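Local coordinates for virulence protein STM3117 (Salmonella enterica subsp. enterica serovar Typhimurium, PDB 3HUH), which promotes replication of the bacterium inside host macrophages and may take part in biosynthesis and modification of the peptidoglycan layer of its cell wall, at residues Thr36-Tyr41 with Lys57-Gly62; Asn98-Glu103 with Met126-Arg131; Leu27-Ser32 with Gly85-Cys90. All coordinates share one frame; numbering follows the deposited sequence.

Contact 1: residues Thr36-Tyr41 with Lys57-Gly62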
loop_
_atom_site.group_PDB
_atom_site.type_symbol
_atom_site.label_atom_id
_atom_site.label_comp_id
_atom_site.label_asym_id
_atom_site.label_seq_id
_atom_site.Cartn_x
_atom_site.Cartn_y
_atom_site.Cartn_z
ATOM N N THR A 36 7.584 -4.109 17.843
ATOM C CA THR A 36 6.903 -5.368 17.571
ATOM C C THR A 36 6.666 -5.564 16.074
ATOM O O THR A 36 6.828 -6.667 15.544
ATOM C CB THR A 36 5.555 -5.420 18.310
ATOM O OG1 THR A 36 5.779 -5.241 19.717
ATOM C CG2 THR A 36 4.874 -6.746 18.078
ATOM N N THR A 37 6.282 -4.486 15.401
ATOM C CA THR A 37 6.029 -4.522 13.968
ATOM C C THR A 37 7.315 -4.843 13.220
ATOM O O THR A 37 7.328 -5.686 12.314
ATOM C CB THR A 37 5.460 -3.168 13.493
ATOM O OG1 THR A 37 4.145 -2.997 14.034
ATOM C CG2 THR A 37 5.395 -3.098 11.976
ATOM N N ILE A 38 8.399 -4.180 13.606
ATOM C CA ILE A 38 9.685 -4.399 12.959
ATOM C C ILE A 38 10.116 -5.856 13.091
ATOM O O ILE A 38 10.531 -6.480 12.111
ATOM C CB ILE A 38 10.766 -3.455 13.551
ATOM C CG1 ILE A 38 10.520 -2.021 13.049
ATOM C CG2 ILE A 38 12.172 -3.941 13.164
ATOM C CD1 ILE A 38 11.501 -0.972 13.581
ATOM N N ARG A 39 10.010 -6.408 14.294
ATOM C CA ARG A 39 10.402 -7.798 14.497
ATOM C C ARG A 39 9.642 -8.750 13.577
ATOM O O ARG A 39 10.223 -9.674 13.010
ATOM C CB ARG A 39 10.206 -8.207 15.959
ATOM C CG ARG A 39 11.356 -7.804 16.868
ATOM C CD ARG A 39 11.254 -8.494 18.227
ATOM N NE ARG A 39 12.524 -8.475 18.952
ATOM C CZ ARG A 39 13.131 -7.376 19.389
ATOM N NH1 ARG A 39 12.589 -6.182 19.182
ATOM N NH2 ARG A 39 14.284 -7.473 20.039
ATOM N N PHE A 40 8.344 -8.517 13.414
ATOM C CA PHE A 40 7.531 -9.363 12.548
ATOM C C PHE A 40 7.967 -9.276 11.082
ATOM O O PHE A 40 8.245 -10.302 10.447
ATOM C CB PHE A 40 6.054 -8.969 12.649
ATOM C CG PHE A 40 5.159 -9.729 11.705
ATOM C CD1 PHE A 40 4.753 -11.028 12.002
ATOM C CD2 PHE A 40 4.734 -9.151 10.508
ATOM C CE1 PHE A 40 3.930 -11.740 11.123
ATOM C CE2 PHE A 40 3.911 -9.853 9.618
ATOM C CZ PHE A 40 3.507 -11.152 9.927
ATOM N N TYR A 41 8.044 -8.061 10.543
ATOM C CA TYR A 41 8.420 -7.916 9.142
ATOM C C TYR A 41 9.843 -8.359 8.830
ATOM O O TYR A 41 10.112 -8.874 7.741
ATOM C CB TYR A 41 8.157 -6.480 8.657
ATOM C CG TYR A 41 6.679 -6.225 8.429
ATOM C CD1 TYR A 41 5.865 -5.748 9.455
ATOM C CD2 TYR A 41 6.076 -6.537 7.207
ATOM C CE1 TYR A 41 4.488 -5.588 9.277
ATOM C CE2 TYR A 41 4.698 -6.388 7.018
ATOM C CZ TYR A 41 3.911 -5.916 8.054
ATOM O OH TYR A 41 2.549 -5.799 7.870
ATOM N N LYS A 57 11.152 5.316 11.347
ATOM C CA LYS A 57 11.402 3.941 10.931
ATOM C C LYS A 57 10.705 3.541 9.641
ATOM O O LYS A 57 9.577 3.968 9.361
ATOM C CB LYS A 57 10.967 2.962 12.023
ATOM C CG LYS A 57 11.848 2.943 13.257
ATOM C CD LYS A 57 11.699 4.188 14.088
ATOM C CE LYS A 57 12.578 4.083 15.322
ATOM N NZ LYS A 57 14.023 3.963 14.967
ATOM N N ALA A 58 11.392 2.715 8.859
ATOM C CA ALA A 58 10.853 2.193 7.614
ATOM C C ALA A 58 11.343 0.763 7.438
ATOM O O ALA A 58 12.326 0.340 8.059
ATOM C CB ALA A 58 11.291 3.049 6.437
ATOM N N LEU A 59 10.632 0.021 6.605
ATOM C CA LEU A 59 10.973 -1.357 6.303
ATOM C C LEU A 59 11.216 -1.395 4.809
ATOM O O LEU A 59 10.316 -1.122 4.012
ATOM C CB LEU A 59 9.823 -2.291 6.674
ATOM C CG LEU A 59 9.605 -2.461 8.182
ATOM C CD1 LEU A 59 8.223 -3.029 8.435
ATOM C CD2 LEU A 59 10.694 -3.359 8.765
ATOM N N ILE A 60 12.454 -1.708 4.445
ATOM C CA ILE A 60 12.878 -1.780 3.059
ATOM C C ILE A 60 12.688 -3.177 2.474
ATOM O O ILE A 60 12.987 -4.172 3.129
ATOM C CB ILE A 60 14.386 -1.432 2.938
ATOM C CG1 ILE A 60 14.673 -0.086 3.612
ATOM C CG2 ILE A 60 14.824 -1.470 1.488
ATOM C CD1 ILE A 60 13.859 1.064 3.075
ATOM N N PHE A 61 12.189 -3.242 1.242
ATOM C CA PHE A 61 12.025 -4.507 0.530
ATOM C C PHE A 61 11.989 -4.182 -0.954
ATOM O O PHE A 61 11.384 -3.192 -1.359
ATOM C CB PHE A 61 10.751 -5.247 0.971
ATOM C CG PHE A 61 9.484 -4.516 0.674
ATOM C CD1 PHE A 61 8.809 -4.724 -0.528
ATOM C CD2 PHE A 61 8.953 -3.622 1.597
ATOM C CE1 PHE A 61 7.626 -4.051 -0.802
ATOM C CE2 PHE A 61 7.769 -2.944 1.328
ATOM C CZ PHE A 61 7.104 -3.158 0.129
ATOM N N GLY A 62 12.643 -5.009 -1.764
ATOM C CA GLY A 62 12.689 -4.740 -3.190
ATOM C C GLY A 62 13.160 -3.309 -3.382
ATOM O O GLY A 62 14.144 -2.885 -2.772
#

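Contact 2: residues Asn98-Glu103 with Met126-Arg131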
loop_
_atom_site.group_PDB
_atom_site.type_symbol
_atom_site.label_atom_id
_atom_site.label_comp_id
_atom_site.label_asym_id
_atom_site.label_seq_id
_atom_site.Cartn_x
_atom_site.Cartn_y
_atom_site.Cartn_z
ATOM N N ASN A 98 4.842 -23.047 -1.829
ATOM C CA ASN A 98 4.729 -24.118 -0.842
ATOM C C ASN A 98 5.868 -24.044 0.178
ATOM O O ASN A 98 5.699 -24.422 1.344
ATOM C CB ASN A 98 4.698 -25.489 -1.528
ATOM C CG ASN A 98 3.388 -25.735 -2.262
ATOM O OD1 ASN A 98 2.431 -24.969 -2.114
ATOM N ND2 ASN A 98 3.334 -26.807 -3.047
ATOM N N ASP A 99 7.028 -23.554 -0.248
ATOM C CA ASP A 99 8.142 -23.413 0.680
ATOM C C ASP A 99 7.788 -22.275 1.639
ATOM O O ASP A 99 8.116 -22.321 2.828
ATOM C CB ASP A 99 9.450 -23.084 -0.056
ATOM C CG ASP A 99 9.990 -24.263 -0.857
ATOM O OD1 ASP A 99 9.657 -25.426 -0.533
ATOM O OD2 ASP A 99 10.769 -24.024 -1.803
ATOM N N VAL A 100 7.099 -21.258 1.122
ATOM C CA VAL A 100 6.697 -20.128 1.951
ATOM C C VAL A 100 5.697 -20.610 2.997
ATOM O O VAL A 100 5.772 -20.224 4.163
ATOM C CB VAL A 100 6.035 -19.010 1.112
ATOM C CG1 VAL A 100 5.538 -17.894 2.030
ATOM C CG2 VAL A 100 7.037 -18.453 0.103
ATOM N N VAL A 101 4.753 -21.446 2.572
ATOM C CA VAL A 101 3.757 -21.991 3.494
ATOM C C VAL A 101 4.479 -22.670 4.652
ATOM O O VAL A 101 4.169 -22.429 5.816
ATOM C CB VAL A 101 2.850 -23.032 2.795
ATOM C CG1 VAL A 101 2.060 -23.820 3.830
ATOM C CG2 VAL A 101 1.903 -22.329 1.840
ATOM N N SER A 102 5.449 -23.515 4.320
ATOM C CA SER A 102 6.222 -24.228 5.328
ATOM C C SER A 102 6.969 -23.260 6.246
ATOM O O SER A 102 7.008 -23.445 7.461
ATOM C CB SER A 102 7.216 -25.169 4.645
ATOM O OG SER A 102 8.077 -25.775 5.591
ATOM N N GLU A 103 7.553 -22.223 5.657
ATOM C CA GLU A 103 8.300 -21.223 6.409
ATOM C C GLU A 103 7.400 -20.552 7.447
ATOM O O GLU A 103 7.799 -20.357 8.598
ATOM C CB GLU A 103 8.855 -20.183 5.433
ATOM C CG GLU A 103 9.975 -19.316 5.956
ATOM C CD GLU A 103 10.553 -18.432 4.862
ATOM O OE1 GLU A 103 10.919 -18.973 3.797
ATOM O OE2 GLU A 103 10.639 -17.206 5.065
ATOM N N MET A 126 -0.893 -17.591 -6.599
ATOM C CA MET A 126 -1.264 -18.529 -5.539
ATOM C C MET A 126 -0.964 -17.730 -4.281
ATOM O O MET A 126 0.164 -17.286 -4.085
ATOM C CB MET A 126 -0.404 -19.794 -5.568
ATOM C CG MET A 126 -0.881 -20.891 -4.587
ATOM S SD MET A 126 -2.566 -21.536 -4.924
ATOM C CE MET A 126 -2.545 -21.480 -6.654
ATOM N N SER A 127 -1.971 -17.546 -3.434
ATOM C CA SER A 127 -1.803 -16.736 -2.233
ATOM C C SER A 127 -1.964 -17.445 -0.902
ATOM O O SER A 127 -2.760 -18.371 -0.761
ATOM C CB SER A 127 -2.798 -15.574 -2.246
ATOM O OG SER A 127 -2.652 -14.757 -3.390
ATOM N N ILE A 128 -1.203 -16.968 0.075
ATOM C CA ILE A 128 -1.271 -17.468 1.437
ATOM C C ILE A 128 -1.509 -16.196 2.251
ATOM O O ILE A 128 -0.902 -15.160 1.974
ATOM C CB ILE A 128 0.050 -18.159 1.853
ATOM C CG1 ILE A 128 -0.130 -18.848 3.208
ATOM C CG2 ILE A 128 1.183 -17.156 1.892
ATOM C CD1 ILE A 128 -1.130 -19.992 3.173
ATOM N N TYR A 129 -2.413 -16.257 3.225
ATOM C CA TYR A 129 -2.731 -15.088 4.041
ATOM C C TYR A 129 -2.357 -15.253 5.501
ATOM O O TYR A 129 -2.610 -16.299 6.102
ATOM C CB TYR A 129 -4.231 -14.791 4.004
ATOM C CG TYR A 129 -4.815 -14.447 2.656
ATOM C CD1 TYR A 129 -5.074 -13.120 2.309
ATOM C CD2 TYR A 129 -5.172 -15.447 1.755
ATOM C CE1 TYR A 129 -5.687 -12.799 1.099
ATOM C CE2 TYR A 129 -5.784 -15.139 0.543
ATOM C CZ TYR A 129 -6.042 -13.813 0.223
ATOM O OH TYR A 129 -6.681 -13.503 -0.953
ATOM N N ILE A 130 -1.760 -14.211 6.066
ATOM C CA ILE A 130 -1.404 -14.192 7.484
ATOM C C ILE A 130 -1.726 -12.790 7.985
ATOM O O ILE A 130 -2.160 -11.929 7.214
ATOM C CB ILE A 130 0.101 -14.491 7.735
ATOM C CG1 ILE A 130 0.980 -13.480 6.991
ATOM C CG2 ILE A 130 0.425 -15.915 7.303
ATOM C CD1 ILE A 130 2.459 -13.648 7.239
ATOM N N ARG A 131 -1.539 -12.558 9.276
ATOM C CA ARG A 131 -1.801 -11.243 9.835
ATOM C C ARG A 131 -0.586 -10.746 10.583
ATOM O O ARG A 131 0.148 -11.536 11.184
ATOM C CB ARG A 131 -2.992 -11.277 10.792
ATOM C CG ARG A 131 -4.324 -11.428 10.092
ATOM C CD ARG A 131 -5.490 -11.250 11.041
ATOM N NE ARG A 131 -6.741 -11.596 10.374
ATOM C CZ ARG A 131 -7.325 -10.859 9.435
ATOM N NH1 ARG A 131 -6.780 -9.711 9.048
ATOM N NH2 ARG A 131 -8.444 -11.286 8.863
#

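Contact 3: residues Leu27-Ser32 with Gly85-Cys90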
loop_
_atom_site.group_PDB
_atom_site.type_symbol
_atom_site.label_atom_id
_atom_site.label_comp_id
_atom_site.label_asym_id
_atom_site.label_seq_id
_atom_site.Cartn_x
_atom_site.Cartn_y
_atom_site.Cartn_z
ATOM N N LEU A 27 4.191 3.254 1.409
ATOM C CA LEU A 27 2.931 3.504 2.077
ATOM C C LEU A 27 3.235 3.555 3.559
ATOM O O LEU A 27 4.302 3.123 4.000
ATOM C CB LEU A 27 1.911 2.405 1.752
ATOM C CG LEU A 27 2.244 0.957 2.100
ATOM C CD1 LEU A 27 1.894 0.672 3.541
ATOM C CD2 LEU A 27 1.454 0.040 1.190
ATOM N N VAL A 28 2.303 4.096 4.327
ATOM C CA VAL A 28 2.490 4.222 5.759
ATOM C C VAL A 28 1.534 3.350 6.557
ATOM O O VAL A 28 0.320 3.371 6.343
ATOM C CB VAL A 28 2.298 5.686 6.227
ATOM C CG1 VAL A 28 2.448 5.778 7.742
ATOM C CG2 VAL A 28 3.315 6.591 5.551
ATOM N N LEU A 29 2.099 2.569 7.468
ATOM C CA LEU A 29 1.303 1.733 8.348
ATOM C C LEU A 29 1.336 2.392 9.718
ATOM O O LEU A 29 2.400 2.783 10.194
ATOM C CB LEU A 29 1.888 0.319 8.464
ATOM C CG LEU A 29 1.767 -0.615 7.260
ATOM C CD1 LEU A 29 2.393 -1.969 7.602
ATOM C CD2 LEU A 29 0.290 -0.791 6.898
ATOM N N THR A 30 0.169 2.542 10.335
ATOM C CA THR A 30 0.092 3.114 11.672
ATOM C C THR A 30 -0.032 1.913 12.597
ATOM O O THR A 30 -0.956 1.108 12.471
ATOM C CB THR A 30 -1.116 4.050 11.805
ATOM O OG1 THR A 30 -0.932 5.152 10.909
ATOM C CG2 THR A 30 -1.238 4.584 13.237
ATOM N N VAL A 31 0.909 1.795 13.527
ATOM C CA VAL A 31 0.950 0.647 14.425
ATOM C C VAL A 31 0.987 0.989 15.912
ATOM O O VAL A 31 1.361 2.098 16.300
ATOM C CB VAL A 31 2.175 -0.237 14.080
ATOM C CG1 VAL A 31 2.084 -0.697 12.630
ATOM C CG2 VAL A 31 3.462 0.542 14.299
ATOM N N SER A 32 0.595 0.029 16.746
ATOM C CA SER A 32 0.601 0.255 18.189
ATOM C C SER A 32 2.020 0.265 18.753
ATOM O O SER A 32 2.344 1.073 19.629
ATOM C CB SER A 32 -0.251 -0.805 18.904
ATOM O OG SER A 32 0.252 -2.115 18.705
ATOM N N GLY A 85 -4.216 -2.090 11.884
ATOM C CA GLY A 85 -4.996 -3.226 11.418
ATOM C C GLY A 85 -5.947 -2.958 10.262
ATOM O O GLY A 85 -6.782 -3.803 9.936
ATOM N N SER A 86 -5.819 -1.796 9.629
ATOM C CA SER A 86 -6.685 -1.428 8.513
ATOM C C SER A 86 -6.083 -1.727 7.138
ATOM O O SER A 86 -6.734 -1.505 6.112
ATOM C CB SER A 86 -7.035 0.064 8.592
ATOM O OG SER A 86 -5.885 0.881 8.440
ATOM N N ALA A 87 -4.850 -2.226 7.113
ATOM C CA ALA A 87 -4.195 -2.536 5.849
ATOM C C ALA A 87 -4.479 -3.950 5.355
ATOM O O ALA A 87 -4.628 -4.886 6.147
ATOM C CB ALA A 87 -2.688 -2.322 5.969
ATOM N N ASP A 88 -4.535 -4.077 4.033
ATOM C CA ASP A 88 -4.796 -5.333 3.332
ATOM C C ASP A 88 -3.838 -5.240 2.145
ATOM O O ASP A 88 -4.146 -4.594 1.143
ATOM C CB ASP A 88 -6.253 -5.344 2.861
ATOM C CG ASP A 88 -6.677 -6.676 2.292
ATOM O OD1 ASP A 88 -5.805 -7.419 1.786
ATOM O OD2 ASP A 88 -7.890 -6.966 2.334
ATOM N N LEU A 89 -2.677 -5.878 2.279
ATOM C CA LEU A 89 -1.606 -5.802 1.288
ATOM C C LEU A 89 -1.164 -7.133 0.709
ATOM O O LEU A 89 -1.134 -8.142 1.405
ATOM C CB LEU A 89 -0.375 -5.158 1.931
ATOM C CG LEU A 89 -0.582 -3.979 2.886
ATOM C CD1 LEU A 89 0.742 -3.619 3.536
ATOM C CD2 LEU A 89 -1.154 -2.789 2.126
ATOM N N CYS A 90 -0.781 -7.119 -0.561
ATOM C CA CYS A 90 -0.301 -8.326 -1.216
ATOM C C CYS A 90 1.135 -8.129 -1.678
ATOM O O CYS A 90 1.447 -7.167 -2.383
ATOM C CB CYS A 90 -1.170 -8.681 -2.422
ATOM S SG CYS A 90 -0.517 -10.092 -3.360
HETATM O O HOH W 1 -1.515 -0.885 10.693
#

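Contact 1: residues Thr36-Tyr41 with Lys57-Gly62
Lys57 opens the contact through its aliphatic stem: CG lies 3.9 Å from Ile38 CD1, and the two side chains cross at about a right angle. Bends at chi2 and chi4 lead the rest of the lysine away from helix 34-43. Two residues on, Leu59 points at the helix and makes the main contact. Its CD1 reaches the root of the Tyr41 side chain, 3.5 Å from Tyr41 CB, and approaches the ring obliquely near CG. Leu59 CD2 lies between the two helix residues, 4.0 Å from Tyr41 CB and 4.5 Å from Ile38 CG1. With chi1 at -75°, Tyr41 CG stands anti to the carbonyl carbon, and the ring runs on past Leu59 to a hydrogen bond between Tyr41 OH and Asp132 OD2. Lys57 and Leu59 lie on the strand face turned to the helix, whose segment runs nearly parallel, 8° off at a closest axis distance of 9.8 Å. Strand 56-61 is an inner strand of the sheet in the first βαβββ module of this VOC fold, and helix 34-43 packs on it. No hydrogen bond crosses: apolar packing, of aliphatic carbons and the near part of the tyrosine ring, joins the two segments, while hydroxyl and amine are carried beyond.

Contact 2: residues Asn98-Glu103 with Met126-Arg131
Apolar helix-on-sheet packing joins Val100 and Val101 to Ile128 in the second βαβββ module of the VOC fold, where helix 97-106 lies against the four-stranded sheet containing strand 123-131. Of residues 126-131, Ile128 is the one that touches residues 98-103, and it meets the two successive valines with separate branches. Its CD1 comes to 4.1 Å from Val101 CG2, the two side chains crossing obliquely. Its other branch, CG2, faces Val100 CG1 at a looser 4.4 Å. The isoleucine fork explains this division: chi1 of -172° sets CG1 anti to the backbone N and leaves CG2 between N and the carbonyl carbon, so that the two branches part toward different valines. Val101 touches with the methyl that is anti to its carbonyl carbon. The backbones stay well apart, with Val101 CA 7.1 Å from Ile128 CA, and no hydrogen bond spans the gap. Ile104, a turn further along the helix, also packs on Ile128 and on Ile130, and Ile111 of the following loop touches both Val101 and Ile128. Within the sheet, Ile128 pairs through its backbone with Ile140 of strand 137-142, while on the other flank Ser127 pairs with Val116 of strand 116-120.

Contact 3: residues Leu27-Ser32 with Gly85-Cys90
The two first strands of the paired βαβββ modules, 21-31 and 88-93, come together here near the centre of the VOC fold, meeting through side chains and one water. Leu27 and Leu89 reach toward each other tip to tip, Leu27 CD2 lying 4.0 Å from Leu89 CD2. The Leu27 side chain gets there with chi1 at 59°, which places CG between the backbone N and the carbonyl carbon. Leu29 works from further along the same strand: its CD2 presses on Ala87 CB at 3.5 Å, tighter than usual van der Waals contact, and also stands 4.4 Å from Leu89 CD1. Leu89 is thus touched on both of its methyls, CD2 by Leu27 and CD1 by Leu29. Behind these, Ile66 of strand 64-70 packs on Leu27 and Leu29, and Tyr41 of helix 34-43 packs on Leu29.

Beyond Ala87, in the loop that leads into strand 88-93, a water joins the two backbones. It donates to Thr30 O at 2.7 Å and accepts from Gly85 N at 3.2 Å, where no direct hydrogen bond is made. The second subunit closes in as well: Leu27, Leu89 and Cys90 pair with one of its strands in an antiparallel ladder, so the sheet continues across the dimer interface, and Ser80 OG of that subunit hydrogen-bonds Gly85 O. The chemistry therefore changes along the contact, from leucine and alanine packing beside the intersubunit ladder to a polar, water-mediated link between main-chain groups at the Gly85 end.

How the contacts relate
Contacts 1 and 2 each lay the helix of one βαβββ module on its own sheet, whereas contact 3 joins the first strands of the two modules. Contacts 2 and 3 are buried and contact 1 is partly so. Contact 3 lies nearest the chain centre, contact 2 farthest out. Contacts 1 and 3 share the first sheet and touch where Thr37 packs on Val31; contacts 2 and 3 share the second, and Phe40 reaches contact 2, packing on Ile130 and Arg131. Contacts 1 and 2 are apolar, while contact 3 adds a water bridge. All three border the second subunit, but only in contact 3 do touching residues, Leu27 and Leu89, belong to an intersubunit strand ladder.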